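Local coordinates for protein dihydroxyacetone kinase (Citrobacter freundii, PDB 1UN8) that transfers the gamma-phosphate of ATP to dihydroxyacetone, giving dihydroxyacetone phosphate in glycerol fermentation, and works as a homodimer, at residues S87-A90 with V91-I95; G163-E167 with R168-L172; V322-S325 with N326-T329; R207-G211 with H212-G216. All blocks are in the same frame, centred on the assembly; numbering follows the deposited sequence.

Interaction 1 of 4, residues S87-A90 with V91-I95; sequences SVDA and VLTAI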
loop_
_atom_site.group_PDB
_atom_site.type_symbol
_atom_site.label_atom_id
_atom_site.label_comp_id
_atom_site.label_asym_id
_atom_site.label_seq_id
_atom_site.Cartn_x
_atom_site.Cartn_y
_atom_site.Cartn_z
ATOM N N SER A 87 -1.577 -27.216 -4.858
ATOM C CA SER A 87 -1.398 -28.659 -5.041
ATOM C C SER A 87 -1.482 -29.028 -6.524
ATOM O O SER A 87 -2.034 -28.273 -7.323
ATOM C CB SER A 87 -2.479 -29.422 -4.286
ATOM O OG SER A 87 -3.734 -29.248 -4.922
ATOM N N VAL A 88 -0.932 -30.188 -6.888
ATOM C CA VAL A 88 -0.977 -30.646 -8.274
ATOM C C VAL A 88 -2.447 -30.748 -8.703
ATOM O O VAL A 88 -2.841 -30.307 -9.785
ATOM C CB VAL A 88 -0.304 -32.028 -8.417
ATOM C CG1 VAL A 88 -0.364 -32.500 -9.862
ATOM C CG2 VAL A 88 1.133 -31.945 -7.957
ATOM N N ASP A 89 -3.247 -31.325 -7.817
ATOM C CA ASP A 89 -4.673 -31.501 -8.030
ATOM C C ASP A 89 -5.316 -30.167 -8.408
ATOM O O ASP A 89 -6.082 -30.064 -9.379
ATOM C CB ASP A 89 -5.298 -32.011 -6.739
ATOM C CG ASP A 89 -6.356 -33.053 -6.977
ATOM O OD1 ASP A 89 -7.325 -32.771 -7.728
ATOM O OD2 ASP A 89 -6.210 -34.162 -6.406
ATOM N N ALA A 90 -5.000 -29.143 -7.628
ATOM C CA ALA A 90 -5.553 -27.832 -7.871
ATOM C C ALA A 90 -5.235 -27.324 -9.268
ATOM O O ALA A 90 -6.132 -26.883 -9.990
ATOM C CB ALA A 90 -5.038 -26.853 -6.822
ATOM N N VAL A 91 -3.964 -27.386 -9.657
ATOM C CA VAL A 91 -3.567 -26.883 -10.960
ATOM C C VAL A 91 -4.295 -27.618 -12.072
ATOM O O VAL A 91 -4.792 -26.999 -13.015
ATOM C CB VAL A 91 -2.034 -26.998 -11.180
ATOM C CG1 VAL A 91 -1.659 -26.467 -12.572
ATOM C CG2 VAL A 91 -1.295 -26.206 -10.116
ATOM N N LEU A 92 -4.370 -28.937 -11.955
ATOM C CA LEU A 92 -5.044 -29.731 -12.974
ATOM C C LEU A 92 -6.491 -29.262 -13.106
ATOM O O LEU A 92 -6.963 -28.957 -14.208
ATOM C CB LEU A 92 -5.009 -31.216 -12.599
ATOM C CG LEU A 92 -5.597 -32.174 -13.640
ATOM C CD1 LEU A 92 -4.970 -31.900 -15.005
ATOM C CD2 LEU A 92 -5.355 -33.621 -13.206
ATOM N N THR A 93 -7.184 -29.200 -11.970
ATOM C CA THR A 93 -8.569 -28.770 -11.929
ATOM C C THR A 93 -8.791 -27.492 -12.715
ATOM O O THR A 93 -9.798 -27.352 -13.411
ATOM C CB THR A 93 -9.018 -28.552 -10.489
ATOM O OG1 THR A 93 -8.918 -29.788 -9.777
ATOM C CG2 THR A 93 -10.445 -28.050 -10.439
ATOM N N ALA A 94 -7.863 -26.551 -12.609
ATOM C CA ALA A 94 -7.997 -25.294 -13.342
ATOM C C ALA A 94 -7.860 -25.509 -14.848
ATOM O O ALA A 94 -8.598 -24.931 -15.636
ATOM C CB ALA A 94 -6.947 -24.302 -12.862
ATOM N N ILE A 95 -6.900 -26.337 -15.238
ATOM C CA ILE A 95 -6.647 -26.624 -16.647
ATOM C C ILE A 95 -7.914 -27.194 -17.287
ATOM O O ILE A 95 -8.409 -26.670 -18.288
ATOM C CB ILE A 95 -5.470 -27.648 -16.807
ATOM C CG1 ILE A 95 -4.114 -26.934 -16.708
ATOM C CG2 ILE A 95 -5.567 -28.349 -18.163
ATOM C CD1 ILE A 95 -4.013 -25.952 -15.565
#
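Val-91 N, Leu-92 N, Thr-93 N and Ala-94 N donate in turn to the carbonyls of Ser-87, Val-88, Asp-89 and Ala-90, the i to i+4 ladder that makes up the first turns of helix 88-98. Ser-87 is the N-cap: its OG accepts from Ala-90 N at 3.0 Å, giving a partner to an N-H that has no earlier helical carbonyl to use. A short hydroxyl side chain suits that place.

One turn on, Thr-93 uses its hydroxyl in the opposite sense, as a donor. Its OG1 stands beside its own backbone N (chi1 -62°), turned back along the helix, and donates to Asp-89 O at 2.9 Å from above the carbonyl plane, while Thr-93 N reaches the same oxygen at 2.9 Å nearly straight on. The Asp-89 carboxylate stays apart, with OD1 4.0 Å from Thr-93 OG1. Val-91 carries CG2 beside its backbone N, 3.6 Å from Ser-87 O, and packs on Phe-118 and Ala-121 of helix 112-127; Leu-92 meets Ala-346 of the second subunit.

Asp-89 O thus accepts from both Thr-93 N and Thr-93 OG1, giving the hydroxyl proton a partner within the helix, and the negative Asp-89, so near the N-terminus, probably interacts favourably with the helix dipole.

Interaction 2 of 4, residues G163-E167 with R168-L172; sequences GYFAE and RGYNL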
loop_
_atom_site.group_PDB
_atom_site.type_symbol
_atom_site.label_atom_id
_atom_site.label_comp_id
_atom_site.label_asym_id
_atom_site.label_seq_id
_atom_site.Cartn_x
_atom_site.Cartn_y
_atom_site.Cartn_z
ATOM N N GLY A 163 -1.490 -12.447 -22.600
ATOM C CA GLY A 163 -2.904 -12.151 -22.700
ATOM C C GLY A 163 -3.289 -11.483 -24.004
ATOM O O GLY A 163 -4.325 -11.799 -24.591
ATOM N N TYR A 164 -2.460 -10.553 -24.453
ATOM C CA TYR A 164 -2.714 -9.837 -25.693
ATOM C C TYR A 164 -2.975 -10.821 -26.830
ATOM O O TYR A 164 -4.030 -10.786 -27.463
ATOM C CB TYR A 164 -1.513 -8.968 -26.053
ATOM C CG TYR A 164 -1.680 -8.223 -27.353
ATOM C CD1 TYR A 164 -2.370 -7.013 -27.397
ATOM C CD2 TYR A 164 -1.186 -8.748 -28.549
ATOM C CE1 TYR A 164 -2.567 -6.339 -28.608
ATOM C CE2 TYR A 164 -1.379 -8.086 -29.765
ATOM C CZ TYR A 164 -2.071 -6.882 -29.788
ATOM O OH TYR A 164 -2.280 -6.224 -30.986
ATOM N N PHE A 165 -2.014 -11.700 -27.077
ATOM C CA PHE A 165 -2.129 -12.678 -28.141
ATOM C C PHE A 165 -3.229 -13.711 -27.927
ATOM O O PHE A 165 -3.963 -14.029 -28.859
ATOM C CB PHE A 165 -0.775 -13.358 -28.356
ATOM C CG PHE A 165 0.279 -12.430 -28.900
ATOM C CD1 PHE A 165 0.277 -12.064 -30.244
ATOM C CD2 PHE A 165 1.235 -11.866 -28.060
ATOM C CE1 PHE A 165 1.210 -11.143 -30.744
ATOM C CE2 PHE A 165 2.172 -10.944 -28.546
ATOM C CZ PHE A 165 2.157 -10.582 -29.893
ATOM N N ALA A 166 -3.362 -14.226 -26.709
ATOM C CA ALA A 166 -4.389 -15.224 -26.429
ATOM C C ALA A 166 -5.805 -14.718 -26.706
ATOM O O ALA A 166 -6.619 -15.443 -27.283
ATOM C CB ALA A 166 -4.282 -15.703 -24.986
ATOM N N GLU A 167 -6.102 -13.485 -26.294
ATOM C CA GLU A 167 -7.430 -12.910 -26.506
ATOM C C GLU A 167 -7.741 -12.736 -27.980
ATOM O O GLU A 167 -8.888 -12.868 -28.400
ATOM C CB GLU A 167 -7.557 -11.550 -25.807
ATOM C CG GLU A 167 -7.810 -11.653 -24.312
ATOM C CD GLU A 167 -9.239 -12.050 -23.981
ATOM O OE1 GLU A 167 -9.479 -12.538 -22.850
ATOM O OE2 GLU A 167 -10.121 -11.858 -24.849
ATOM N N ARG A 168 -6.704 -12.448 -28.756
ATOM C CA ARG A 168 -6.844 -12.233 -30.183
ATOM C C ARG A 168 -6.764 -13.510 -31.011
ATOM O O ARG A 168 -6.384 -13.485 -32.174
ATOM C CB ARG A 168 -5.804 -11.210 -30.634
ATOM C CG ARG A 168 -6.067 -9.865 -29.993
ATOM C CD ARG A 168 -5.005 -8.818 -30.254
ATOM N NE ARG A 168 -5.450 -7.528 -29.730
ATOM C CZ ARG A 168 -5.696 -7.281 -28.444
ATOM N NH1 ARG A 168 -5.531 -8.234 -27.530
ATOM N NH2 ARG A 168 -6.135 -6.082 -28.074
ATOM N N GLY A 169 -7.126 -14.625 -30.385
ATOM C CA GLY A 169 -7.149 -15.906 -31.060
ATOM C C GLY A 169 -5.881 -16.532 -31.608
ATOM O O GLY A 169 -5.972 -17.531 -32.332
ATOM N N TYR A 170 -4.706 -15.987 -31.302
ATOM C CA TYR A 170 -3.488 -16.607 -31.811
ATOM C C TYR A 170 -3.344 -17.996 -31.195
ATOM O O TYR A 170 -3.916 -18.278 -30.147
ATOM C CB TYR A 170 -2.267 -15.764 -31.481
ATOM C CG TYR A 170 -2.180 -14.467 -32.252
ATOM C CD1 TYR A 170 -2.935 -13.359 -31.873
ATOM C CD2 TYR A 170 -1.309 -14.340 -33.342
ATOM C CE1 TYR A 170 -2.821 -12.142 -32.555
ATOM C CE2 TYR A 170 -1.182 -13.139 -34.036
ATOM C CZ TYR A 170 -1.939 -12.035 -33.638
ATOM O OH TYR A 170 -1.801 -10.828 -34.304
ATOM N N ASN A 171 -2.586 -18.873 -31.840
ATOM C CA ASN A 171 -2.438 -20.234 -31.327
ATOM C C ASN A 171 -1.464 -20.365 -30.159
ATOM O O ASN A 171 -0.598 -19.509 -29.948
ATOM C CB ASN A 171 -2.020 -21.191 -32.454
ATOM C CG ASN A 171 -0.682 -20.814 -33.083
ATOM O OD1 ASN A 171 0.342 -20.746 -32.400
ATOM N ND2 ASN A 171 -0.685 -20.569 -34.389
ATOM N N LEU A 172 -1.617 -21.455 -29.413
ATOM C CA LEU A 172 -0.774 -21.741 -28.263
ATOM C C LEU A 172 0.697 -21.474 -28.543
ATOM O O LEU A 172 1.369 -20.767 -27.795
ATOM C CB LEU A 172 -0.951 -23.200 -27.849
ATOM C CG LEU A 172 -0.151 -23.690 -26.644
ATOM C CD1 LEU A 172 -0.320 -22.719 -25.483
ATOM C CD2 LEU A 172 -0.631 -25.085 -26.253
#
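Tyr-164 and Phe-165 each meet a side chain from the turn that ends helix 155-167, a Schellman motif with Gly-169 as its C-prime residue. The backbone bonds define it: Tyr-170 N donates to Phe-165 O at 3.2 Å, and Gly-169 N to Ala-166 O. Gly-169 has a positive phi of 63°, a conformation glycine adopts readily.

Next comes a stack: the guanidinium of Arg-168 lies flat on one face of the Tyr-164 ring, centres 3.8 Å apart and planes 12° from parallel, with CZ 3.3 Å from Tyr-164 CE1. The chain is extended from CG to NE, which carries CD over the same face as a CH-pi contact. Arginine suits the place because its flat cation can stack and still donate at its edge: NH1 gives a hydrogen bond to Tyr-164 O, close to the guanidinium plane, and this second hold limits rotation of the group.

The aromatic pair is T-shaped. Phe-165 turns its edge to the face of Tyr-170, with centroids 5.1 Å apart and planes at 83°.

Outside the turn, Glu-167 forms a salt bridge with Arg-43, and Asn-171 caps Thr-174 N as helix 172-184 starts. At the point of the T, Phe-165 CD1 sits over the centre of the Tyr-170 ring, 3.8 Å from Tyr-170 CD1.

Interaction 3 of 4, residues V322-S325 with N326-T329; sequences VETS and NWPT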
loop_
_atom_site.group_PDB
_atom_site.type_symbol
_atom_site.label_atom_id
_atom_site.label_comp_id
_atom_site.label_asym_id
_atom_site.label_seq_id
_atom_site.Cartn_x
_atom_site.Cartn_y
_atom_site.Cartn_z
ATOM N N VAL A 322 -7.131 -3.778 -20.844
ATOM C CA VAL A 322 -7.561 -5.118 -20.447
ATOM C C VAL A 322 -8.655 -4.921 -19.407
ATOM O O VAL A 322 -8.974 -3.782 -19.066
ATOM C CB VAL A 322 -6.390 -5.938 -19.847
ATOM C CG1 VAL A 322 -5.287 -6.093 -20.885
ATOM C CG2 VAL A 322 -5.845 -5.249 -18.594
ATOM N N GLU A 323 -9.238 -6.006 -18.912
ATOM C CA GLU A 323 -10.283 -5.882 -17.902
ATOM C C GLU A 323 -9.934 -6.688 -16.663
ATOM O O GLU A 323 -10.377 -7.827 -16.506
ATOM C CB GLU A 323 -11.619 -6.369 -18.441
ATOM C CG GLU A 323 -11.966 -5.801 -19.785
ATOM C CD GLU A 323 -13.377 -6.132 -20.192
ATOM O OE1 GLU A 323 -13.872 -7.218 -19.794
ATOM O OE2 GLU A 323 -13.978 -5.305 -20.914
ATOM N N THR A 324 -9.144 -6.089 -15.780
ATOM C CA THR A 324 -8.745 -6.760 -14.550
ATOM C C THR A 324 -8.896 -5.835 -13.349
ATOM O O THR A 324 -9.037 -4.621 -13.495
ATOM C CB THR A 324 -7.281 -7.230 -14.630
ATOM O OG1 THR A 324 -6.427 -6.097 -14.849
ATOM C CG2 THR A 324 -7.101 -8.229 -15.773
ATOM N N SER A 325 -8.853 -6.412 -12.157
ATOM C CA SER A 325 -9.001 -5.610 -10.955
ATOM C C SER A 325 -7.838 -4.679 -10.695
ATOM O O SER A 325 -8.012 -3.634 -10.068
ATOM C CB SER A 325 -9.162 -6.503 -9.730
ATOM O OG SER A 325 -10.301 -7.339 -9.842
ATOM N N ASN A 326 -6.633 -5.039 -11.158
ATOM C CA ASN A 326 -5.482 -4.213 -10.789
ATOM C C ASN A 326 -4.451 -3.809 -11.849
ATOM O O ASN A 326 -3.438 -3.211 -11.499
ATOM C CB ASN A 326 -4.755 -4.907 -9.633
ATOM C CG ASN A 326 -5.633 -5.091 -8.426
ATOM O OD1 ASN A 326 -5.738 -4.222 -7.570
ATOM N ND2 ASN A 326 -6.262 -6.256 -8.341
ATOM N N TRP A 327 -4.661 -4.115 -13.125
ATOM C CA TRP A 327 -3.669 -3.692 -14.104
ATOM C C TRP A 327 -3.671 -2.176 -14.113
ATOM O O TRP A 327 -4.727 -1.549 -14.211
ATOM C CB TRP A 327 -3.941 -4.312 -15.494
ATOM C CG TRP A 327 -3.043 -3.721 -16.521
ATOM C CD1 TRP A 327 -3.337 -2.725 -17.409
ATOM C CD2 TRP A 327 -1.662 -4.041 -16.716
ATOM N NE1 TRP A 327 -2.221 -2.398 -18.142
ATOM C CE2 TRP A 327 -1.178 -3.189 -17.739
ATOM C CE3 TRP A 327 -0.782 -4.959 -16.127
ATOM C CZ2 TRP A 327 0.149 -3.229 -18.184
ATOM C CZ3 TRP A 327 0.534 -5.000 -16.568
ATOM C CH2 TRP A 327 0.988 -4.139 -17.589
ATOM N N PRO A 328 -2.474 -1.574 -14.015
ATOM C CA PRO A 328 -2.339 -0.119 -14.065
ATOM C C PRO A 328 -2.010 0.373 -15.470
ATOM O O PRO A 328 -1.119 -0.164 -16.124
ATOM C CB PRO A 328 -1.202 0.134 -13.102
ATOM C CG PRO A 328 -0.292 -1.013 -13.426
ATOM C CD PRO A 328 -1.223 -2.201 -13.564
ATOM N N THR A 329 -2.724 1.395 -15.924
ATOM C CA THR A 329 -2.498 1.957 -17.242
ATOM C C THR A 329 -1.162 2.678 -17.281
ATOM O O THR A 329 -0.953 3.645 -16.553
ATOM C CB THR A 329 -3.604 2.968 -17.608
ATOM O OG1 THR A 329 -4.851 2.273 -17.726
ATOM C CG2 THR A 329 -3.279 3.680 -18.928
#
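Trp-327 begins its contact at CB, which rests 3.1 Å from Thr-324 OG1 and 3.8 Å from Val-322 CG2. With CG set opposite the backbone N (chi1 172°), the indole swings back along the incoming chain, and CG and then CD1 lie against Val-322 CG2, CD1 at 3.8 Å. The methyl approaches the ring obliquely, and the two side chains cross at about a right angle; a branched valine fits here because CG2 can face the indole, and the same side chain also touches Lys-160 of helix 155-167.

Residues 322-329 form one continuous loop after helix 314-319 in the dihydroxyacetone-binding DhaK region, and it turns back on itself at Ser-325 and Asn-326. Thr-324 spans the turn: its OG1 accepts from Trp-327 N at 3.2 Å, with an N-H...O angle of 148°, so the hydroxyl does the work of a backbone carbonyl. At the bend, Asn-326 ND2 lies 3.2 Å from Ser-325 CB.

Farther out, the Trp-327 side chain packs on Ile-156 and Leu-157 of helix 155-167 and makes a cation-pi contact with Lys-160. Pro-328 CD lies 3.5 Å above one face of the Trp-327 indole plane, offset toward the rim.

Interaction 4 of 4, residues R207-G211 with H212-G216; sequences RHHPG and HAELG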
loop_
_atom_site.group_PDB
_atom_site.type_symbol
_atom_site.label_atom_id
_atom_site.label_comp_id
_atom_site.label_asym_id
_atom_site.label_seq_id
_atom_site.Cartn_x
_atom_site.Cartn_y
_atom_site.Cartn_z
ATOM N N ARG A 207 13.174 -9.900 9.493
ATOM C CA ARG A 207 14.567 -9.530 9.262
ATOM C C ARG A 207 14.634 -8.050 8.927
ATOM O O ARG A 207 13.813 -7.529 8.180
ATOM C CB ARG A 207 15.188 -10.374 8.155
ATOM C CG ARG A 207 16.659 -10.074 7.903
ATOM C CD ARG A 207 17.144 -10.826 6.670
ATOM N NE ARG A 207 16.499 -12.122 6.550
ATOM C CZ ARG A 207 16.180 -12.692 5.396
ATOM N NH1 ARG A 207 16.449 -12.090 4.249
ATOM N NH2 ARG A 207 15.575 -13.863 5.392
ATOM N N HIS A 208 15.612 -7.393 9.491
ATOM C CA HIS A 208 15.818 -5.993 9.293
ATOM C C HIS A 208 17.287 -5.604 9.566
ATOM O O HIS A 208 17.914 -6.139 10.493
ATOM C CB HIS A 208 14.863 -5.185 10.220
ATOM C CG HIS A 208 15.266 -3.703 10.416
ATOM N ND1 HIS A 208 14.986 -2.725 9.486
ATOM C CD2 HIS A 208 15.915 -3.084 11.432
ATOM C CE1 HIS A 208 15.446 -1.565 9.920
ATOM N NE2 HIS A 208 16.013 -1.755 11.098
ATOM N N HIS A 209 17.823 -4.715 8.797
ATOM C CA HIS A 209 19.147 -4.231 9.061
ATOM C C HIS A 209 18.951 -2.763 9.405
ATOM O O HIS A 209 18.363 -1.999 8.645
ATOM C CB HIS A 209 20.075 -4.511 7.876
ATOM C CG HIS A 209 19.935 -5.962 7.305
ATOM N ND1 HIS A 209 20.230 -7.094 8.032
ATOM C CD2 HIS A 209 19.497 -6.392 6.097
ATOM C CE1 HIS A 209 19.981 -8.164 7.298
ATOM N NE2 HIS A 209 19.536 -7.765 6.120
ATOM N N PRO A 210 19.412 -2.373 10.593
ATOM C CA PRO A 210 19.271 -0.971 10.985
ATOM C C PRO A 210 20.013 0.006 10.086
ATOM O O PRO A 210 21.199 -0.189 9.812
ATOM C CB PRO A 210 19.804 -0.959 12.419
ATOM C CG PRO A 210 19.747 -2.387 12.851
ATOM C CD PRO A 210 20.160 -3.200 11.657
ATOM N N GLY A 211 19.336 1.055 9.646
ATOM C CA GLY A 211 19.930 2.069 8.787
ATOM C C GLY A 211 20.391 1.550 7.422
ATOM O O GLY A 211 20.837 2.328 6.573
ATOM N N HIS A 212 20.274 0.246 7.210
ATOM C CA HIS A 212 20.670 -0.357 5.944
ATOM C C HIS A 212 19.532 -0.936 5.143
ATOM O O HIS A 212 18.373 -0.902 5.583
ATOM C CB HIS A 212 21.674 -1.488 6.180
ATOM C CG HIS A 212 22.901 -1.067 7.026
ATOM N ND1 HIS A 212 23.801 -0.111 6.608
ATOM C CD2 HIS A 212 23.333 -1.491 8.237
ATOM C CE1 HIS A 212 24.738 0.039 7.527
ATOM N NE2 HIS A 212 24.477 -0.787 8.526
ATOM N N ALA A 213 19.843 -1.467 3.960
ATOM C CA ALA A 213 18.814 -2.032 3.085
ATOM C C ALA A 213 19.270 -3.313 2.406
ATOM O O ALA A 213 20.350 -3.367 1.822
ATOM C CB ALA A 213 18.413 -1.009 2.030
ATOM N N GLU A 214 18.431 -4.342 2.469
ATOM C CA GLU A 214 18.769 -5.618 1.858
ATOM C C GLU A 214 18.381 -5.671 0.375
ATOM O O GLU A 214 17.201 -5.741 0.014
ATOM C CB GLU A 214 18.095 -6.764 2.615
ATOM C CG GLU A 214 18.386 -8.131 2.030
ATOM C CD GLU A 214 17.964 -9.268 2.946
ATOM O OE1 GLU A 214 17.621 -10.351 2.414
ATOM O OE2 GLU A 214 17.988 -9.095 4.191
ATOM N N LEU A 215 19.391 -5.632 -0.487
ATOM C CA LEU A 215 19.161 -5.686 -1.916
ATOM C C LEU A 215 18.836 -7.118 -2.324
ATOM O O LEU A 215 19.536 -8.059 -1.936
ATOM C CB LEU A 215 20.405 -5.206 -2.668
ATOM C CG LEU A 215 20.285 -5.215 -4.187
ATOM C CD1 LEU A 215 19.256 -4.186 -4.605
ATOM C CD2 LEU A 215 21.619 -4.890 -4.820
ATOM N N GLY A 216 17.766 -7.287 -3.092
ATOM C CA GLY A 216 17.403 -8.612 -3.554
ATOM C C GLY A 216 16.596 -9.502 -2.631
ATOM O O GLY A 216 16.457 -10.694 -2.900
#
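Glu-214 is met by two side chains from the loop that leads into its own strand. His-209 NE2 donates to OE2 of Glu-214 at 2.8 Å, an N-H...O angle of 152°, reaching the anti side of the carboxylate and tilted somewhat out of its plane. Arg-207 forms the salt bridge, its NH1 lying 2.8 Å from Glu-214 OE1. The contact to OE2 is longer, and both N-H bonds from NH1 are weak, although the guanidinium and carboxylate planes are only 9° apart. Arg-207 CD also passes 3.1 Å from Glu-214 OE2.

Around this sits the turn that brings the groups together. His-209 to His-212 form a type II beta turn, with Pro-210 and Gly-211 at its two central positions; proline suits the fixed phi of the first, and glycine the positive phi of the second. His-212 packs its CB on His-209 CB at 3.8 Å, beside the base of the histidine that reaches Glu-214.

Farther out, Glu-214 is extended from strand 213-215, with CG opposite its backbone N, and its OE1 also accepts from Gly-224 N. Arg-207 NH2 makes a weak bond to Gly-221 O, next to His-220, the residue that binds dihydroxyacetone covalently as a hemiaminal.

A glutamate thus ties the loop before its strand to the segment beyond His-220. With a guanidinium, an imidazole N-H and a backbone N-H around it, the carboxylate of the buried Glu-214 is probably well compensated, which would favour its ionised form.

All four contacts are local and lie in the DhaK region, which binds dihydroxyacetone, not in the C-terminal helical barrel that binds ATP. Their order in sequence is interaction 1, 2, 4, 3. Interaction 1 starts helix 88-98, which packs on the sheet containing strands 40-43, 52-59 and 104-109; interaction 4 enters strand 213-215 of the second sheet. The centres of interactions 1 and 4 are about 37 Å apart. Interactions 2 and 3 are the closest pair, centres about 17 Å apart, and share helix 155-167: one ends it, while the loop 322-329 lies against its side. Helix starts, helix ends and loops are thus fixed separately around the two sheets, with the Arg-207 side chain of interaction 4 about 9 Å from that of the active-site His-220.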